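Local structure of nucleoporin-like protein RIP (Homo sapiens, 2OLM) at residues A[124-127]-A[128-131]. The protein carries an Arf-GAP zinc-finger domain, the part modelled here, and acts as a cofactor of HIV-1 Rev, promoting movement of Rev-responsive element RNAs from the nuclear periphery to the cytoplasm. Residues are numbered along the deposited sequence; the frame is centred on the assembly and turned at random.
Sequences RWYV and PPEQ
With CG anti to the backbone N (chi1 178°), Y126 swings its ring forward along the chain to P128 and P129; V127 has CG1 in the same position (chi1 177°), beside its own carbonyl carbon, and this branch reaches Q131. The tyrosine ring meets the two prolines through its far half. CE2 lies 3.7 Å from CA of P128 and 4.1 Å from CG of the same proline, while the phenol OH comes to 3.3 Å from CD of P129, the Y126 and P129 side chains crossing at a slant. On V127, CG1 does the touching: it packs 3.7 Å from CD of P128, and the V127 and Q131 side chains cross at about a right angle, with CG1 of V127 3.7 Å from CG of Q131. No hydrogen bond joins the two halves. O of V127 sits 3.5 Å from N of P129, a proline nitrogen with no hydrogen to share. The contact is mainly van der Waals packing. P128 is the N-cap residue and P129 opens helix 129-133, a place where a proline costs no helical hydrogen bond. This surface turn ends the loop after helix 109-121 in the Arf-GAP domain. Y126 and P129 rest on I91 of helix 84-92, V127 makes a backbone hydrogen bond with I91, and the Y126 ring also meets W92, so the loop end, together with P129, lies against the end of helix 84-92.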
ATOM      1  N   ARG A 124      20.476 -25.893   9.196  1.00  8.55           N
ATOM      2  CA  ARG A 124      21.406 -26.578   8.310  1.00  8.38           C
ATOM      3  C   ARG A 124      22.348 -25.600   7.571  1.00  8.72           C
ATOM      4  O   ARG A 124      23.525 -25.972   7.306  1.00  8.91           O
ATOM      5  CB  ARG A 124      20.633 -27.394   7.295  1.00  8.66           C
ATOM      6  CG  ARG A 124      21.513 -28.100   6.258  1.00  9.12           C
ATOM      7  CD  ARG A 124      20.709 -29.137   5.541  1.00 11.20           C
ATOM      8  NE  ARG A 124      21.502 -29.809   4.517  1.00 12.36           N
ATOM      9  CZ  ARG A 124      21.014 -30.713   3.684  1.00 14.10           C
ATOM     10  NH1 ARG A 124      19.754 -31.098   3.803  1.00 13.85           N
ATOM     11  NH2 ARG A 124      21.803 -31.263   2.763  1.00 13.96           N
ATOM     12  N   TRP A 125      21.882 -24.410   7.213  1.00  7.81           N
ATOM     13  CA  TRP A 125      22.660 -23.470   6.365  1.00  8.17           C
ATOM     14  C   TRP A 125      22.960 -22.179   7.088  1.00  8.79           C
ATOM     15  O   TRP A 125      23.171 -21.139   6.468  1.00  8.22           O
ATOM     16  CB  TRP A 125      21.885 -23.155   5.058  1.00  8.35           C
ATOM     17  CG  TRP A 125      21.539 -24.354   4.271  1.00  9.88           C
ATOM     18  CD1 TRP A 125      22.385 -25.071   3.440  1.00 11.58           C
ATOM     19  CD2 TRP A 125      20.267 -25.042   4.206  1.00 10.33           C
ATOM     20  NE1 TRP A 125      21.717 -26.125   2.877  1.00 10.39           N
ATOM     21  CE2 TRP A 125      20.415 -26.131   3.338  1.00 10.14           C
ATOM     22  CE3 TRP A 125      19.011 -24.817   4.795  1.00  9.35           C
ATOM     23  CZ2 TRP A 125      19.375 -27.006   3.056  1.00 10.94           C
ATOM     24  CZ3 TRP A 125      17.988 -25.693   4.509  1.00 11.84           C
ATOM     25  CH2 TRP A 125      18.170 -26.763   3.644  1.00 10.54           C
ATOM     26  N   TYR A 126      22.953 -22.229   8.426  1.00  8.67           N
ATOM     27  CA  TYR A 126      22.858 -21.045   9.257  1.00  7.84           C
ATOM     28  C   TYR A 126      24.216 -20.435   9.593  1.00  8.89           C
ATOM     29  O   TYR A 126      25.157 -21.164   9.958  1.00 11.34           O
ATOM     30  CB  TYR A 126      22.154 -21.471  10.549  1.00 10.73           C
ATOM     31  CG  TYR A 126      21.947 -20.441  11.646  1.00  9.52           C
ATOM     32  CD1 TYR A 126      20.825 -19.619  11.651  1.00 10.43           C
ATOM     33  CD2 TYR A 126      22.814 -20.349  12.726  1.00 10.87           C
ATOM     34  CE1 TYR A 126      20.604 -18.703  12.668  1.00 10.68           C
ATOM     35  CE2 TYR A 126      22.594 -19.477  13.731  1.00 10.37           C
ATOM     36  CZ  TYR A 126      21.486 -18.645  13.717  1.00 11.10           C
ATOM     37  OH  TYR A 126      21.246 -17.775  14.775  1.00 13.33           O
ATOM     38  N   VAL A 127      24.305 -19.111   9.515  1.00  8.90           N
ATOM     39  CA  VAL A 127      25.419 -18.328  10.049  1.00  9.44           C
ATOM     40  C   VAL A 127      24.844 -17.375  11.107  1.00 11.83           C
ATOM     41  O   VAL A 127      23.867 -16.682  10.841  1.00 11.33           O
ATOM     42  CB  VAL A 127      26.113 -17.523   8.937  1.00 10.06           C
ATOM     43  CG1 VAL A 127      27.235 -16.632   9.530  1.00 14.22           C
ATOM     44  CG2 VAL A 127      26.672 -18.455   7.863  1.00 11.68           C
ATOM     45  N   PRO A 128      25.405 -17.392  12.326  1.00 13.15           N
ATOM     46  CA  PRO A 128      24.825 -16.550  13.384  1.00 13.69           C
ATOM     47  C   PRO A 128      24.787 -15.081  13.000  1.00 14.64           C
ATOM     48  O   PRO A 128      25.690 -14.591  12.306  1.00 14.85           O
ATOM     49  CB  PRO A 128      25.788 -16.774  14.566  1.00 17.60           C
ATOM     50  CG  PRO A 128      26.413 -18.043  14.330  1.00 18.37           C
ATOM     51  CD  PRO A 128      26.498 -18.231  12.832  1.00 13.42           C
ATOM     52  N   PRO A 129      23.741 -14.366  13.417  1.00 16.47           N
ATOM     53  CA  PRO A 129      23.597 -12.984  12.998  1.00 17.37           C
ATOM     54  C   PRO A 129      24.770 -12.051  13.228  1.00 18.18           C
ATOM     55  O   PRO A 129      25.000 -11.185  12.404  1.00 18.68           O
ATOM     56  CB  PRO A 129      22.365 -12.500  13.784  1.00 18.30           C
ATOM     57  CG  PRO A 129      21.627 -13.707  14.097  1.00 20.25           C
ATOM     58  CD  PRO A 129      22.568 -14.835  14.171  1.00 17.37           C
ATOM     59  N   GLU A 130      25.491 -12.237  14.324  1.00 19.26           N
ATOM     60  CA  GLU A 130      26.663 -11.403  14.611  1.00 23.65           C
ATOM     61  C   GLU A 130      27.732 -11.557  13.548  1.00 23.20           C
ATOM     62  O   GLU A 130      28.314 -10.564  13.120  1.00 27.22           O
ATOM     63  CB  GLU A 130      27.245 -11.738  15.994  1.00 21.97           C
ATOM     64  N   GLN A 131      27.994 -12.802  13.121  1.00 19.28           N
ATOM     65  CA  GLN A 131      28.936 -13.041  12.023  1.00 18.83           C
ATOM     66  C   GLN A 131      28.372 -12.601  10.677  1.00 19.15           C
ATOM     67  O   GLN A 131      29.063 -12.001   9.866  1.00 22.55           O
ATOM     68  CB  GLN A 131      29.335 -14.521  11.941  1.00 18.52           C
ATOM     69  CG  GLN A 131      30.207 -14.820  10.724  1.00 21.57           C
ATOM     70  CD  GLN A 131      30.748 -16.215  10.719  1.00 21.66           C
ATOM     71  OE1 GLN A 131      30.452 -17.004  11.626  1.00 26.10           O
ATOM     72  NE2 GLN A 131      31.545 -16.540   9.701  1.00 16.72           N
TER